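Long-range contacts in DnaJ homolog dnj-2 (Caenorhabditis elegans, PDB 2QSA), which probably acts as a membrane-bound Hsp40-type co-chaperone that stimulates an Hsp70 partner through its J domain, the part present here: residues Glu9-Leu14 with Tyr96-Leu101; Leu14-Asp19 with Thr79-Tyr84. All coordinates share one frame; numbering follows the deposited sequence.

Interaction 1. Residues Glu9-Leu14 with Tyr96-Leu101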
loop_
_atom_site.group_PDB
_atom_site.type_symbol
_atom_site.label_atom_id
_atom_site.label_comp_id
_atom_site.label_asym_id
_atom_site.label_seq_id
_atom_site.Cartn_x
_atom_site.Cartn_y
_atom_site.Cartn_z
ATOM N N GLU A 9 6.202 10.192 -0.786
ATOM C CA GLU A 9 7.064 9.439 0.120
ATOM C C GLU A 9 6.295 8.639 1.180
ATOM O O GLU A 9 6.888 7.828 1.882
ATOM C CB GLU A 9 8.122 10.329 0.771
ATOM C CG GLU A 9 7.556 11.485 1.565
ATOM C CD GLU A 9 7.411 12.753 0.746
ATOM O OE1 GLU A 9 6.981 12.686 -0.427
ATOM O OE2 GLU A 9 7.725 13.829 1.284
ATOM N N LEU A 10 4.986 8.854 1.309
ATOM C CA LEU A 10 4.236 8.123 2.363
ATOM C C LEU A 10 3.436 6.950 1.789
ATOM O O LEU A 10 2.864 7.049 0.709
ATOM C CB LEU A 10 3.271 9.055 3.121
ATOM C CG LEU A 10 3.840 10.338 3.747
ATOM C CD1 LEU A 10 2.717 11.149 4.381
ATOM C CD2 LEU A 10 4.894 10.017 4.758
ATOM N N TYR A 11 3.391 5.849 2.547
ATOM C CA TYR A 11 2.488 4.736 2.213
ATOM C C TYR A 11 2.675 4.289 0.752
ATOM O O TYR A 11 3.822 4.033 0.340
ATOM C CB TYR A 11 1.041 5.171 2.518
ATOM C CG TYR A 11 0.860 5.512 3.992
ATOM C CD1 TYR A 11 0.977 4.503 4.964
ATOM C CD2 TYR A 11 0.585 6.827 4.421
ATOM C CE1 TYR A 11 0.799 4.777 6.330
ATOM C CE2 TYR A 11 0.419 7.111 5.793
ATOM C CZ TYR A 11 0.506 6.091 6.720
ATOM O OH TYR A 11 0.335 6.375 8.052
ATOM N N CYS A 12 1.573 4.166 -0.007
ATOM C CA CYS A 12 1.673 3.707 -1.413
ATOM C C CYS A 12 1.893 4.874 -2.398
ATOM O O CYS A 12 1.618 4.723 -3.605
ATOM C CB CYS A 12 0.420 2.903 -1.822
ATOM S SG CYS A 12 0.255 1.423 -0.762
ATOM N N GLY A 13 2.399 5.993 -1.889
ATOM C CA GLY A 13 2.782 7.122 -2.734
ATOM C C GLY A 13 1.578 7.774 -3.373
ATOM O O GLY A 13 0.617 8.122 -2.652
ATOM N N LEU A 14 1.591 7.907 -4.715
ATOM C CA LEU A 14 0.452 8.540 -5.394
ATOM C C LEU A 14 -0.676 7.560 -5.807
ATOM O O LEU A 14 -1.639 7.947 -6.492
ATOM C CB LEU A 14 0.948 9.434 -6.539
ATOM C CG LEU A 14 1.856 10.557 -5.996
ATOM C CD1 LEU A 14 2.229 11.462 -7.211
ATOM C CD2 LEU A 14 1.178 11.380 -4.890
ATOM N N TYR A 96 4.386 12.614 10.848
ATOM C CA TYR A 96 4.834 12.161 12.161
ATOM C C TYR A 96 4.320 10.727 12.461
ATOM O O TYR A 96 5.094 9.835 12.878
ATOM C CB TYR A 96 4.313 13.144 13.230
ATOM C CG TYR A 96 4.639 12.714 14.637
ATOM C CD1 TYR A 96 5.918 12.882 15.154
ATOM C CD2 TYR A 96 3.687 12.092 15.419
ATOM C CE1 TYR A 96 6.245 12.470 16.426
ATOM C CE2 TYR A 96 4.011 11.636 16.709
ATOM C CZ TYR A 96 5.294 11.837 17.192
ATOM O OH TYR A 96 5.640 11.406 18.457
ATOM N N GLN A 97 3.023 10.492 12.247
ATOM C CA GLN A 97 2.464 9.163 12.559
ATOM C C GLN A 97 3.097 8.084 11.680
ATOM O O GLN A 97 3.359 6.988 12.159
ATOM C CB GLN A 97 0.951 9.111 12.393
ATOM C CG GLN A 97 0.144 10.093 13.317
ATOM C CD GLN A 97 0.454 9.955 14.798
ATOM O OE1 GLN A 97 0.735 8.865 15.306
ATOM N NE2 GLN A 97 0.385 11.082 15.508
ATOM N N TYR A 98 3.325 8.407 10.407
ATOM C CA TYR A 98 3.964 7.454 9.479
ATOM C C TYR A 98 5.373 7.099 9.976
ATOM O O TYR A 98 5.729 5.916 10.173
ATOM C CB TYR A 98 4.027 8.057 8.081
ATOM C CG TYR A 98 4.752 7.192 7.061
ATOM C CD1 TYR A 98 4.131 6.072 6.507
ATOM C CD2 TYR A 98 6.032 7.508 6.634
ATOM C CE1 TYR A 98 4.733 5.313 5.566
ATOM C CE2 TYR A 98 6.688 6.707 5.689
ATOM C CZ TYR A 98 6.016 5.622 5.159
ATOM O OH TYR A 98 6.644 4.825 4.236
ATOM N N TYR A 99 6.187 8.127 10.194
ATOM C CA TYR A 99 7.562 7.873 10.636
ATOM C C TYR A 99 7.693 7.310 12.057
ATOM O O TYR A 99 8.559 6.435 12.296
ATOM C CB TYR A 99 8.452 9.097 10.360
ATOM C CG TYR A 99 8.697 9.323 8.885
ATOM C CD1 TYR A 99 9.457 8.413 8.123
ATOM C CD2 TYR A 99 8.166 10.419 8.229
ATOM C CE1 TYR A 99 9.682 8.615 6.728
ATOM C CE2 TYR A 99 8.381 10.632 6.852
ATOM C CZ TYR A 99 9.151 9.730 6.111
ATOM O OH TYR A 99 9.350 9.974 4.762
ATOM N N ARG A 100 6.832 7.734 12.985
ATOM C CA ARG A 100 6.831 7.221 14.374
ATOM C C ARG A 100 6.639 5.703 14.432
ATOM O O ARG A 100 7.277 4.987 15.218
ATOM C CB ARG A 100 5.696 7.843 15.193
ATOM C CG ARG A 100 5.792 7.551 16.701
ATOM C CD ARG A 100 4.488 7.791 17.455
ATOM N NE ARG A 100 3.459 6.857 17.013
ATOM C CZ ARG A 100 3.306 5.602 17.461
ATOM N NH1 ARG A 100 4.098 5.082 18.406
ATOM N NH2 ARG A 100 2.337 4.859 16.964
ATOM N N LEU A 101 5.709 5.219 13.622
ATOM C CA LEU A 101 5.379 3.812 13.639
ATOM C C LEU A 101 6.542 3.001 13.139
ATOM O O LEU A 101 6.797 1.898 13.639
ATOM C CB LEU A 101 4.154 3.532 12.782
ATOM C CG LEU A 101 2.939 3.079 13.554
ATOM C CD1 LEU A 101 1.979 2.458 12.557
ATOM C CD2 LEU A 101 3.331 2.048 14.625
#

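Interaction 2. Residues Leu14-Asp19 with Thr79-Tyr84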
loop_
_atom_site.group_PDB
_atom_site.type_symbol
_atom_site.label_atom_id
_atom_site.label_comp_id
_atom_site.label_asym_id
_atom_site.label_seq_id
_atom_site.Cartn_x
_atom_site.Cartn_y
_atom_site.Cartn_z
ATOM N N LEU A 14 1.591 7.907 -4.715
ATOM C CA LEU A 14 0.452 8.540 -5.394
ATOM C C LEU A 14 -0.676 7.560 -5.807
ATOM O O LEU A 14 -1.639 7.947 -6.492
ATOM C CB LEU A 14 0.948 9.434 -6.539
ATOM C CG LEU A 14 1.856 10.557 -5.996
ATOM C CD1 LEU A 14 2.229 11.462 -7.211
ATOM C CD2 LEU A 14 1.178 11.380 -4.890
ATOM N N GLU A 15 -0.608 6.324 -5.286
ATOM C CA GLU A 15 -1.735 5.402 -5.342
ATOM C C GLU A 15 -2.294 5.225 -3.969
ATOM O O GLU A 15 -1.563 5.310 -2.961
ATOM C CB GLU A 15 -1.293 3.999 -5.826
ATOM C CG GLU A 15 -0.950 3.998 -7.302
ATOM C CD GLU A 15 -0.490 2.607 -7.725
ATOM O OE1 GLU A 15 0.691 2.310 -7.458
ATOM O OE2 GLU A 15 -1.332 1.836 -8.254
ATOM N N ASN A 16 -3.598 4.984 -3.944
ATOM C CA ASN A 16 -4.294 4.630 -2.685
ATOM C C ASN A 16 -4.048 3.134 -2.401
ATOM O O ASN A 16 -4.185 2.268 -3.295
ATOM C CB ASN A 16 -5.786 4.942 -2.901
ATOM C CG ASN A 16 -6.654 4.536 -1.717
ATOM O OD1 ASN A 16 -6.493 3.467 -1.136
ATOM N ND2 ASN A 16 -7.629 5.377 -1.400
ATOM N N CYS A 17 -3.555 2.797 -1.198
ATOM C CA CYS A 17 -3.189 1.380 -0.915
ATOM C C CYS A 17 -4.384 0.399 -1.048
ATOM O O CYS A 17 -4.180 -0.787 -1.413
ATOM C CB CYS A 17 -2.603 1.222 0.506
ATOM S SG CYS A 17 -1.054 2.083 0.812
ATOM N N TYR A 18 -5.594 0.869 -0.697
ATOM C CA TYR A 18 -6.784 0.002 -0.945
ATOM C C TYR A 18 -6.892 -0.305 -2.452
ATOM O O TYR A 18 -7.144 -1.454 -2.832
ATOM C CB TYR A 18 -8.053 0.670 -0.488
ATOM C CG TYR A 18 -8.181 0.829 0.987
ATOM C CD1 TYR A 18 -8.642 -0.238 1.799
ATOM C CD2 TYR A 18 -7.861 2.039 1.601
ATOM C CE1 TYR A 18 -8.819 -0.062 3.195
ATOM C CE2 TYR A 18 -8.049 2.235 3.002
ATOM C CZ TYR A 18 -8.502 1.160 3.784
ATOM O OH TYR A 18 -8.689 1.344 5.146
ATOM N N ASP A 19 -6.707 0.706 -3.297
ATOM C CA ASP A 19 -6.803 0.489 -4.759
ATOM C C ASP A 19 -5.697 -0.426 -5.259
ATOM O O ASP A 19 -5.926 -1.226 -6.151
ATOM C CB ASP A 19 -6.704 1.809 -5.512
ATOM C CG ASP A 19 -7.888 2.742 -5.230
ATOM O OD1 ASP A 19 -8.911 2.283 -4.735
ATOM O OD2 ASP A 19 -7.780 3.939 -5.600
ATOM N N THR A 79 -5.119 2.458 10.890
ATOM C CA THR A 79 -5.827 3.578 11.540
ATOM C C THR A 79 -5.143 4.904 11.126
ATOM O O THR A 79 -5.807 5.871 10.729
ATOM C CB THR A 79 -5.808 3.374 13.073
ATOM O OG1 THR A 79 -6.601 2.223 13.393
ATOM C CG2 THR A 79 -6.362 4.621 13.779
ATOM N N ASN A 80 -3.803 4.912 11.144
ATOM C CA ASN A 80 -3.035 6.088 10.686
ATOM C C ASN A 80 -3.314 6.403 9.211
ATOM O O ASN A 80 -3.509 7.569 8.820
ATOM C CB ASN A 80 -1.532 5.843 10.863
ATOM C CG ASN A 80 -1.103 5.887 12.349
ATOM O OD1 ASN A 80 -1.867 6.315 13.191
ATOM N ND2 ASN A 80 0.107 5.448 12.646
ATOM N N TYR A 81 -3.342 5.351 8.401
ATOM C CA TYR A 81 -3.577 5.512 6.959
ATOM C C TYR A 81 -4.947 6.119 6.655
ATOM O O TYR A 81 -5.065 7.117 5.890
ATOM C CB TYR A 81 -3.468 4.152 6.252
ATOM C CG TYR A 81 -3.436 4.353 4.729
ATOM C CD1 TYR A 81 -2.436 5.158 4.129
ATOM C CD2 TYR A 81 -4.411 3.768 3.889
ATOM C CE1 TYR A 81 -2.394 5.385 2.761
ATOM C CE2 TYR A 81 -4.396 3.989 2.515
ATOM C CZ TYR A 81 -3.389 4.782 1.935
ATOM O OH TYR A 81 -3.331 4.981 0.596
ATOM N N ASP A 82 -5.968 5.556 7.301
ATOM C CA ASP A 82 -7.317 6.077 7.136
ATOM C C ASP A 82 -7.433 7.554 7.572
ATOM O O ASP A 82 -8.113 8.362 6.920
ATOM C CB ASP A 82 -8.290 5.185 7.907
ATOM C CG ASP A 82 -8.493 3.833 7.243
ATOM O OD1 ASP A 82 -8.132 3.648 6.054
ATOM O OD2 ASP A 82 -9.016 2.915 7.933
ATOM N N TYR A 83 -6.759 7.905 8.657
ATOM C CA TYR A 83 -6.729 9.294 9.121
ATOM C C TYR A 83 -6.079 10.218 8.061
ATOM O O TYR A 83 -6.597 11.286 7.724
ATOM C CB TYR A 83 -5.985 9.384 10.447
ATOM C CG TYR A 83 -6.173 10.742 11.076
ATOM C CD1 TYR A 83 -7.167 10.949 12.020
ATOM C CD2 TYR A 83 -5.381 11.803 10.695
ATOM C CE1 TYR A 83 -7.342 12.194 12.592
ATOM C CE2 TYR A 83 -5.525 13.060 11.262
ATOM C CZ TYR A 83 -6.529 13.249 12.202
ATOM O OH TYR A 83 -6.693 14.493 12.776
ATOM N N TYR A 84 -4.948 9.775 7.535
ATOM C CA TYR A 84 -4.279 10.475 6.419
ATOM C C TYR A 84 -5.168 10.668 5.186
ATOM O O TYR A 84 -5.220 11.762 4.619
ATOM C CB TYR A 84 -3.070 9.618 6.062
ATOM C CG TYR A 84 -2.381 9.888 4.747
ATOM C CD1 TYR A 84 -1.613 11.060 4.570
ATOM C CD2 TYR A 84 -2.377 8.908 3.710
ATOM C CE1 TYR A 84 -0.900 11.287 3.365
ATOM C CE2 TYR A 84 -1.674 9.134 2.502
ATOM C CZ TYR A 84 -0.921 10.285 2.340
ATOM O OH TYR A 84 -0.215 10.459 1.181
HETATM O O HOH W 1 -1.044 5.856 -0.279
#

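Interaction 1. Residues Glu9-Leu14 with Tyr96-Leu101
Tyr-98 reaches from the helix into the bend of Glu9-Leu14 and meets Leu-10 and Tyr-11 there. With CG anti to the backbone N (chi1 176°), its ring leaves the helix toward the loop. Its CD1 and CE1 edge points at the face of Tyr-11 in an edge-to-face pair, centroids 4.8 Å apart and planes at 71°. CD1 carries this contact, 3.6 Å from Tyr-11 CE1. Over one face of Tyr-98 lies the backbone of Leu-10, whose CA makes a CH-pi contact 4.3 Å from the ring centroid. Leu-10 CD2 also lies against the CD2 side of the ring, but its exact closeness is doubtful because the side chain has two conformers. An aromatic ring suits this place because one flat group can offer an edge to one neighbour and a face to the next. Tyr-99 follows on the same helix; the CD2 edge of Tyr-98 stands over the middle of its face, CD2 3.6 Å above the plane. In the conformer given, the aliphatic part of Glu-9 approaches the outer end of Tyr-99 only loosely, an exposed pair in keeping with their polar ends. The loop holds its shape by a type II' turn, closed by Gly-13 N bonding to Leu-10 O at 2.8 Å; Tyr-11 takes the positive phi (52°) of that turn. Tyr-11 also packs on helix 75-86 and on Thr-71 of helix 52-73, while Cys-12 reaches Val-20 of helix 17-20. The loop thus packs on helix 91-101 while also touching these three helices.

Interaction 2. Residues Leu14-Asp19 with Thr79-Tyr84
Tyr-81 drives its hydroxyl into the start of helix 17-20, where Cys-17 N donates to Tyr-81 OH at 2.8 Å and almost straight (170°). A chi1 of -169° swings the ring clear of its own helix toward Cys-17, whose SG meets it obliquely, 4.2 Å from the ring centroid. A small, polarisable cysteine suits this buried spot, since its sulfur can touch the ring and still bond to Cys-12. The ring edge meets Tyr-18 CE2. Asn-16, the N-cap, sends OD1 back to Tyr-18 N in a weak capping bond, while Tyr-81 takes up the amide between them. A water completes this tight centre, donating to Glu-15 O at 2.8 Å and also bonding Tyr-81 OH. In J-domain terms, this is probably the short first helix resting on the fourth, helix 75-86. A phenylalanine in place of Tyr-81 would probably leave Cys-17 N without its acceptor and the water without one of its partners. The looser side is the end at Asp-82, which is partly exposed: Tyr-18 OH donates to the syn lone pair of Asp-82 OD1 in a short 2.5 Å bond, ring and carboxylate only 10° from coplanar, and Lys-78 pairs with Asp-82 OD2.

In the fold
Both contacts hold the N-terminal part of the chain against the last two helices, 75-86 and 91-101, and interaction 2 is nested inside the loop closed by interaction 1. Interaction 1 lies at the surface, against helix 91-101, and works by ring and aliphatic packing. Interaction 2, nearer the middle of the chain, joins helix 17-20 to helix 75-86, and there buried tyrosine hydroxyls are satisfied by an amide, a carboxylate and a water. The two are coupled: the Cys-12 to Cys-17 disulfide covalently links their first segments, Tyr-11 packs edge-to-face with Tyr-81, and the Tyr-11 hydroxyl lies beside Asn-80 CB on helix 75-86.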